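Local coordinates for DsbA family protein (Salmonella typhimurium, PDB 7JVE), which acts as a trimeric thioredoxin-like enzyme with both thiol oxidase and disulfide isomerase activities, at residues 117-121 and 150-154; 106-111 and 242-246. All blocks are in the same frame, centred on the assembly; numbering follows the deposited sequence.

In the fold
The two contacts illustrate how a thioredoxin-type sheet is covered in different ways by the helices around it. Contact 1 is fully buried and joins strand 115-120 to helix 147-159, largely through aromatic rings, with one carboxylate held among them. Contact 2 is only partly buried: it sets the C-terminal end of helix 95-110 beside the start of helix 242-253, and its polar chemistry is neutral, amide to amide, next to a leucine pair. Because helix 95-110 is followed, after a short turn, by strand 115-120, the contacts are neighbours in sequence as well as in space. They lie about 16 Å apart, centre to centre, and Ile108 packs against both Leu151 and Phe118.

Contact 1. Residues 117-121 and 150-154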
ATOM      1  N   ILE A 117     -31.362   6.244   1.986  1.00 24.36           N
ATOM      2  CA  ILE A 117     -31.801   4.930   1.551  1.00 23.83           C
ATOM      3  C   ILE A 117     -30.683   3.939   1.836  1.00 22.31           C
ATOM      4  O   ILE A 117     -29.513   4.214   1.555  1.00 23.49           O
ATOM      5  CB  ILE A 117     -32.171   4.953   0.054  1.00 22.22           C
ATOM      6  CG1 ILE A 117     -33.184   6.080  -0.215  1.00 24.73           C
ATOM      7  CG2 ILE A 117     -32.695   3.603  -0.387  1.00 20.32           C
ATOM      8  CD1 ILE A 117     -33.706   6.139  -1.649  1.00 25.36           C
ATOM      9  N   PHE A 118     -31.042   2.787   2.386  1.00 21.63           N
ATOM     10  CA  PHE A 118     -30.084   1.793   2.863  1.00 22.05           C
ATOM     11  C   PHE A 118     -30.079   0.582   1.935  1.00 23.00           C
ATOM     12  O   PHE A 118     -31.093  -0.117   1.807  1.00 21.75           O
ATOM     13  CB  PHE A 118     -30.435   1.376   4.295  1.00 19.97           C
ATOM     14  CG  PHE A 118     -30.242   2.487   5.313  1.00 21.97           C
ATOM     15  CD1 PHE A 118     -31.206   3.469   5.476  1.00 23.39           C
ATOM     16  CD2 PHE A 118     -29.080   2.552   6.089  1.00 22.22           C
ATOM     17  CE1 PHE A 118     -31.029   4.506   6.411  1.00 26.32           C
ATOM     18  CE2 PHE A 118     -28.891   3.575   7.025  1.00 21.45           C
ATOM     19  CZ  PHE A 118     -29.865   4.559   7.180  1.00 27.04           C
ATOM     20  N   LYS A 119     -28.950   0.325   1.295  1.00 18.76           N
ATOM     21  CA  LYS A 119     -28.820  -0.824   0.390  1.00 20.93           C
ATOM     22  C   LYS A 119     -27.833  -1.821   0.999  1.00 20.21           C
ATOM     23  O   LYS A 119     -26.630  -1.735   0.767  1.00 19.97           O
ATOM     24  CB  LYS A 119     -28.350  -0.380  -1.010  1.00 20.01           C
ATOM     25  CG  LYS A 119     -29.217   0.669  -1.643  1.00 18.69           C
ATOM     26  CD  LYS A 119     -30.566   0.071  -2.043  1.00 18.90           C
ATOM     27  CE  LYS A 119     -31.225   0.886  -3.131  1.00 19.88           C
ATOM     28  NZ  LYS A 119     -32.493   0.271  -3.598  1.00 20.10           N
ATOM     29  N   GLU A 120     -28.355  -2.778   1.764  1.00 24.10           N
ATOM     30  CA  GLU A 120     -27.528  -3.826   2.354  1.00 20.19           C
ATOM     31  C   GLU A 120     -27.109  -4.825   1.283  1.00 21.51           C
ATOM     32  O   GLU A 120     -27.952  -5.288   0.507  1.00 21.22           O
ATOM     33  CB  GLU A 120     -28.305  -4.545   3.453  1.00 20.42           C
ATOM     34  CG  GLU A 120     -28.592  -3.693   4.656  1.00 22.01           C
ATOM     35  CD  GLU A 120     -29.586  -4.326   5.612  1.00 24.52           C
ATOM     36  OE1 GLU A 120     -29.409  -5.506   5.947  1.00 22.83           O
ATOM     37  OE2 GLU A 120     -30.528  -3.631   6.057  1.00 29.65           O
ATOM     38  N   PHE A 121     -25.816  -5.168   1.249  1.00 20.91           N
ATOM     39  CA  PHE A 121     -25.299  -6.137   0.293  1.00 23.12           C
ATOM     40  C   PHE A 121     -24.052  -6.802   0.867  1.00 23.46           C
ATOM     41  O   PHE A 121     -23.451  -6.294   1.822  1.00 22.22           O
ATOM     42  CB  PHE A 121     -25.009  -5.479  -1.074  1.00 20.02           C
ATOM     43  CG  PHE A 121     -23.678  -4.732  -1.151  1.00 21.62           C
ATOM     44  CD1 PHE A 121     -23.426  -3.640  -0.338  1.00 22.33           C
ATOM     45  CD2 PHE A 121     -22.706  -5.100  -2.077  1.00 26.63           C
ATOM     46  CE1 PHE A 121     -22.203  -2.931  -0.415  1.00 22.13           C
ATOM     47  CE2 PHE A 121     -21.488  -4.402  -2.165  1.00 27.78           C
ATOM     48  CZ  PHE A 121     -21.236  -3.315  -1.322  1.00 23.29           C
ATOM     49  N   TYR A 150     -35.573   1.153  12.419  1.00 18.59           N
ATOM     50  CA  TYR A 150     -34.599   0.471  11.577  1.00 19.36           C
ATOM     51  C   TYR A 150     -33.201   1.054  11.781  1.00 21.24           C
ATOM     52  O   TYR A 150     -32.207   0.317  11.838  1.00 19.91           O
ATOM     53  CB  TYR A 150     -35.000   0.557  10.099  1.00 19.33           C
ATOM     54  CG  TYR A 150     -33.886   0.105   9.199  1.00 18.29           C
ATOM     55  CD1 TYR A 150     -33.752  -1.242   8.837  1.00 18.73           C
ATOM     56  CD2 TYR A 150     -32.916   1.017   8.752  1.00 20.08           C
ATOM     57  CE1 TYR A 150     -32.693  -1.671   8.016  1.00 18.05           C
ATOM     58  CE2 TYR A 150     -31.849   0.609   7.960  1.00 18.66           C
ATOM     59  CZ  TYR A 150     -31.735  -0.735   7.598  1.00 21.51           C
ATOM     60  OH  TYR A 150     -30.686  -1.117   6.803  1.00 20.64           O
ATOM     61  N   LEU A 151     -33.105   2.379  11.902  1.00 20.15           N
ATOM     62  CA  LEU A 151     -31.798   3.000  12.062  1.00 22.77           C
ATOM     63  C   LEU A 151     -31.169   2.630  13.409  1.00 25.14           C
ATOM     64  O   LEU A 151     -29.948   2.409  13.471  1.00 20.79           O
ATOM     65  CB  LEU A 151     -31.918   4.516  11.868  1.00 22.27           C
ATOM     66  CG  LEU A 151     -30.677   5.423  11.945  1.00 29.45           C
ATOM     67  CD1 LEU A 151     -29.511   4.935  11.079  1.00 24.69           C
ATOM     68  CD2 LEU A 151     -31.060   6.850  11.561  1.00 27.53           C
ATOM     69  N   ASP A 152     -31.982   2.519  14.489  1.00 23.44           N
ATOM     70  CA  ASP A 152     -31.457   2.005  15.763  1.00 24.87           C
ATOM     71  C   ASP A 152     -30.909   0.598  15.609  1.00 24.71           C
ATOM     72  O   ASP A 152     -29.842   0.272  16.140  1.00 23.82           O
ATOM     73  CB  ASP A 152     -32.503   1.975  16.893  1.00 26.20           C
ATOM     74  CG  ASP A 152     -33.041   3.332  17.233  1.00 32.10           C
ATOM     75  OD1 ASP A 152     -34.254   3.439  17.518  1.00 41.90           O
ATOM     76  OD2 ASP A 152     -32.257   4.305  17.181  1.00 43.38           O
ATOM     77  N   TRP A 153     -31.658  -0.269  14.931  1.00 22.26           N
ATOM     78  CA  TRP A 153     -31.186  -1.631  14.723  1.00 22.93           C
ATOM     79  C   TRP A 153     -29.880  -1.631  13.933  1.00 22.57           C
ATOM     80  O   TRP A 153     -28.914  -2.320  14.283  1.00 25.71           O
ATOM     81  CB  TRP A 153     -32.268  -2.442  14.005  1.00 19.62           C
ATOM     82  CG  TRP A 153     -31.722  -3.552  13.202  1.00 21.80           C
ATOM     83  CD1 TRP A 153     -31.521  -3.566  11.848  1.00 20.90           C
ATOM     84  CD2 TRP A 153     -31.269  -4.822  13.692  1.00 21.02           C
ATOM     85  NE1 TRP A 153     -30.987  -4.777  11.464  1.00 20.23           N
ATOM     86  CE2 TRP A 153     -30.822  -5.567  12.570  1.00 20.60           C
ATOM     87  CE3 TRP A 153     -31.212  -5.411  14.966  1.00 23.31           C
ATOM     88  CZ2 TRP A 153     -30.321  -6.876  12.683  1.00 19.87           C
ATOM     89  CZ3 TRP A 153     -30.712  -6.713  15.078  1.00 24.95           C
ATOM     90  CH2 TRP A 153     -30.272  -7.429  13.939  1.00 22.35           C
ATOM     91  N   HIS A 154     -29.846  -0.858  12.854  1.00 19.85           N
ATOM     92  CA  HIS A 154     -28.672  -0.767  12.001  1.00 19.45           C
ATOM     93  C   HIS A 154     -27.446  -0.332  12.798  1.00 22.95           C
ATOM     94  O   HIS A 154     -26.395  -0.982  12.752  1.00 23.42           O
ATOM     95  CB  HIS A 154     -29.014   0.199  10.861  1.00 20.52           C
ATOM     96  CG  HIS A 154     -27.844   0.715  10.085  1.00 21.58           C
ATOM     97  ND1 HIS A 154     -27.486   0.202   8.859  1.00 20.11           N
ATOM     98  CD2 HIS A 154     -26.998   1.744  10.324  1.00 22.93           C
ATOM     99  CE1 HIS A 154     -26.451   0.869   8.390  1.00 22.24           C
ATOM    100  NE2 HIS A 154     -26.135   1.814   9.259  1.00 25.81           N
TER
HETATM  101  O   HOH W   1     -30.548  -4.637   8.580  1.00 21.09           O
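Glu120 OE2 is gripped by two donors: the hydroxyl of Tyr150, with OH 2.6 Å from OE2, and a water at 2.7 Å. The phenol donates to the anti side of the carboxylate, 28° out of its plane, and the same water accepts from Trp153 NE1 at 2.9 Å, so strand and helix are also bridged indirectly. The tyrosine and the water thus satisfy OE2. Beside this polar group lies an aromatic cluster built on Phe118. Tyr150 turns its edge to one face of the phenyl ring, CE2 standing 3.6 Å from Phe118 CG, in an edge-to-face pair. Phe118 in turn directs its own edge at the face of His154, with the planes at 67° and CE2 over the middle of the imidazole. Tyr150 leaves the helix with CG turned from its own N (chi1 169°), which carries the phenol across to the strand. Leu151 adds a methyl, CD1 lying 3.9 Å from Phe118 CZ. Around this core, Phe118 and Glu120 also touch Phe90 of the parallel strand 84-90, while helix 128-145 supplies Ala135 against Glu120, Trp142 against Tyr150 and Val137 against Trp153.

Contact 2. Residues 106-111 and 242-246; sequences NLIKAN and QDMLQ
Asn111 and Gln246 meet amide to amide, each giving one N-H and taking one, so that a pair of hydrogen bonds closes a ring between the residue just after helix 95-110 and helix 242-253. Asn111 ND2 donates to Gln246 OE1 at 2.7 Å, and Gln246 NE2 returns a bond to Asn111 OD1 at 2.9 Å. Both are within a few degrees of straight and use lone pairs in the carbonyl planes; the amides lie only 14° from coplanar. The second hydrogen of Asn111 ND2 goes to the backbone O of Leu107 at 3.0 Å, which uses both N-H groups of this buried amide and fixes its rotation. Gln246 NE2 has a further, weak bond to Gln250 OE1. A bend at chi2 (61°) brings the glutamine amide back to Asn111. Next to it, Leu107 packs CD1 tightly on Leu245, 3.3 Å from CB, while its CD2 meets the amide oxygen of Gln246 and, farther off, CG of Gln242. At the more open side, Gln242 OE1 rests 3.3 Å from Asn106 CB. Asn111 thus ties the end of helix 95-110 to the C-terminal helix of a thioredoxin fold whose CxxC disulfide, Cys94-Cys97, lies at the opposite end of helix 95-110.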
ATOM      1  N   ASN A 106     -24.515  11.645  11.963  1.00 32.18           N
ATOM      2  CA  ASN A 106     -24.460  13.105  11.994  1.00 36.18           C
ATOM      3  C   ASN A 106     -25.116  13.714  10.755  1.00 34.83           C
ATOM      4  O   ASN A 106     -25.874  14.682  10.862  1.00 30.14           O
ATOM      5  CB  ASN A 106     -23.013  13.588  12.122  1.00 35.32           C
ATOM      6  CG  ASN A 106     -22.469  13.461  13.525  1.00 42.46           C
ATOM      7  OD1 ASN A 106     -23.139  12.977  14.437  1.00 41.30           O
ATOM      8  ND2 ASN A 106     -21.227  13.895  13.707  1.00 52.65           N
ATOM      9  N   LEU A 107     -24.822  13.171   9.565  1.00 34.46           N
ATOM     10  CA  LEU A 107     -25.466  13.685   8.356  1.00 35.13           C
ATOM     11  C   LEU A 107     -26.976  13.602   8.466  1.00 32.78           C
ATOM     12  O   LEU A 107     -27.689  14.531   8.061  1.00 35.14           O
ATOM     13  CB  LEU A 107     -25.003  12.926   7.108  1.00 28.54           C
ATOM     14  CG  LEU A 107     -23.709  13.431   6.497  1.00 33.46           C
ATOM     15  CD1 LEU A 107     -23.235  12.473   5.409  1.00 37.41           C
ATOM     16  CD2 LEU A 107     -23.912  14.828   5.958  1.00 30.15           C
ATOM     17  N   ILE A 108     -27.482  12.488   9.000  1.00 28.02           N
ATOM     18  CA  ILE A 108     -28.921  12.279   9.039  1.00 30.69           C
ATOM     19  C   ILE A 108     -29.578  13.306   9.951  1.00 37.60           C
ATOM     20  O   ILE A 108     -30.601  13.905   9.594  1.00 32.95           O
ATOM     21  CB  ILE A 108     -29.231  10.828   9.457  1.00 30.68           C
ATOM     22  CG1 ILE A 108     -28.879   9.883   8.298  1.00 28.49           C
ATOM     23  CG2 ILE A 108     -30.675  10.696   9.861  1.00 29.66           C
ATOM     24  CD1 ILE A 108     -29.041   8.410   8.614  1.00 29.57           C
ATOM     25  N   LYS A 109     -28.977  13.558  11.123  1.00 32.86           N
ATOM     26  CA  LYS A 109     -29.523  14.565  12.018  1.00 37.20           C
ATOM     27  C   LYS A 109     -29.443  15.943  11.391  1.00 37.14           C
ATOM     28  O   LYS A 109     -30.352  16.758  11.561  1.00 38.54           O
ATOM     29  CB  LYS A 109     -28.795  14.544  13.362  1.00 38.00           C
ATOM     30  CG  LYS A 109     -28.971  13.230  14.098  1.00 44.25           C
ATOM     31  CD  LYS A 109     -29.096  13.448  15.605  1.00 54.08           C
ATOM     32  CE  LYS A 109     -28.429  12.325  16.397  1.00 55.90           C
ATOM     33  NZ  LYS A 109     -28.409  12.627  17.862  1.00 66.07           N
ATOM     34  N   ALA A 110     -28.367  16.219  10.660  1.00 37.19           N
ATOM     35  CA  ALA A 110     -28.179  17.546  10.097  1.00 36.43           C
ATOM     36  C   ALA A 110     -29.001  17.778   8.842  1.00 35.00           C
ATOM     37  O   ALA A 110     -29.090  18.922   8.390  1.00 42.47           O
ATOM     38  CB  ALA A 110     -26.704  17.786   9.785  1.00 34.58           C
ATOM     39  N   ASN A 111     -29.595  16.736   8.265  1.00 36.99           N
ATOM     40  CA  ASN A 111     -30.354  16.842   7.017  1.00 35.79           C
ATOM     41  C   ASN A 111     -31.691  16.118   7.158  1.00 38.12           C
ATOM     42  O   ASN A 111     -31.946  15.115   6.477  1.00 34.33           O
ATOM     43  CB  ASN A 111     -29.542  16.282   5.846  1.00 32.92           C
ATOM     44  CG  ASN A 111     -28.302  17.127   5.535  1.00 36.84           C
ATOM     45  OD1 ASN A 111     -28.363  18.088   4.751  1.00 36.82           O
ATOM     46  ND2 ASN A 111     -27.173  16.772   6.149  1.00 30.75           N
ATOM     47  N   GLN A 242     -17.761  13.867   6.294  1.00 33.46           N
ATOM     48  CA  GLN A 242     -19.054  14.543   6.408  1.00 35.53           C
ATOM     49  C   GLN A 242     -19.142  15.745   5.467  1.00 36.14           C
ATOM     50  O   GLN A 242     -20.174  15.969   4.828  1.00 34.52           O
ATOM     51  CB  GLN A 242     -19.301  14.981   7.851  1.00 38.50           C
ATOM     52  CG  GLN A 242     -20.671  15.632   8.076  1.00 37.92           C
ATOM     53  CD  GLN A 242     -21.114  15.591   9.538  1.00 42.63           C
ATOM     54  OE1 GLN A 242     -20.561  14.833  10.333  1.00 43.24           O
ATOM     55  NE2 GLN A 242     -22.091  16.441   9.903  1.00 40.30           N
ATOM     56  N   ASP A 243     -18.076  16.540   5.382  1.00 37.49           N
ATOM     57  CA  ASP A 243     -18.086  17.690   4.484  1.00 38.15           C
ATOM     58  C   ASP A 243     -18.315  17.271   3.040  1.00 37.52           C
ATOM     59  O   ASP A 243     -19.081  17.913   2.312  1.00 40.70           O
ATOM     60  CB  ASP A 243     -16.778  18.458   4.608  1.00 41.24           C
ATOM     61  CG  ASP A 243     -16.725  19.298   5.858  1.00 58.20           C
ATOM     62  OD1 ASP A 243     -17.777  19.402   6.536  1.00 62.46           O
ATOM     63  OD2 ASP A 243     -15.634  19.841   6.167  1.00 68.04           O
ATOM     64  N   MET A 244     -17.646  16.209   2.599  1.00 34.41           N
ATOM     65  CA  MET A 244     -17.793  15.788   1.214  1.00 35.72           C
ATOM     66  C   MET A 244     -19.231  15.335   0.938  1.00 34.87           C
ATOM     67  O   MET A 244     -19.832  15.705  -0.079  1.00 33.68           O
ATOM     68  CB  MET A 244     -16.786  14.674   0.917  1.00 37.84           C
ATOM     69  CG  MET A 244     -16.749  14.245  -0.535  1.00 41.72           C
ATOM     70  SD  MET A 244     -15.936  15.583  -1.480  1.00 57.65           S
ATOM     71  CE  MET A 244     -14.322  15.630  -0.705  1.00 54.85           C
ATOM     72  N   LEU A 245     -19.809  14.550   1.846  1.00 30.37           N
ATOM     73  CA  LEU A 245     -21.187  14.126   1.654  1.00 30.45           C
ATOM     74  C   LEU A 245     -22.139  15.314   1.741  1.00 32.37           C
ATOM     75  O   LEU A 245     -23.130  15.377   1.003  1.00 29.77           O
ATOM     76  CB  LEU A 245     -21.556  13.050   2.675  1.00 28.29           C
ATOM     77  CG  LEU A 245     -21.082  11.641   2.323  1.00 29.76           C
ATOM     78  CD1 LEU A 245     -21.226  10.720   3.527  1.00 30.25           C
ATOM     79  CD2 LEU A 245     -21.821  11.076   1.103  1.00 25.81           C
ATOM     80  N   GLN A 246     -21.849  16.273   2.624  1.00 32.74           N
ATOM     81  CA  GLN A 246     -22.711  17.444   2.740  1.00 30.37           C
ATOM     82  C   GLN A 246     -22.697  18.273   1.453  1.00 32.65           C
ATOM     83  O   GLN A 246     -23.746  18.751   1.007  1.00 33.45           O
ATOM     84  CB  GLN A 246     -22.296  18.309   3.934  1.00 31.08           C
ATOM     85  CG  GLN A 246     -23.350  19.401   4.280  1.00 33.57           C
ATOM     86  CD  GLN A 246     -24.717  18.786   4.676  1.00 38.83           C
ATOM     87  OE1 GLN A 246     -24.813  18.034   5.654  1.00 37.57           O
ATOM     88  NE2 GLN A 246     -25.762  19.110   3.925  1.00 33.23           N
TER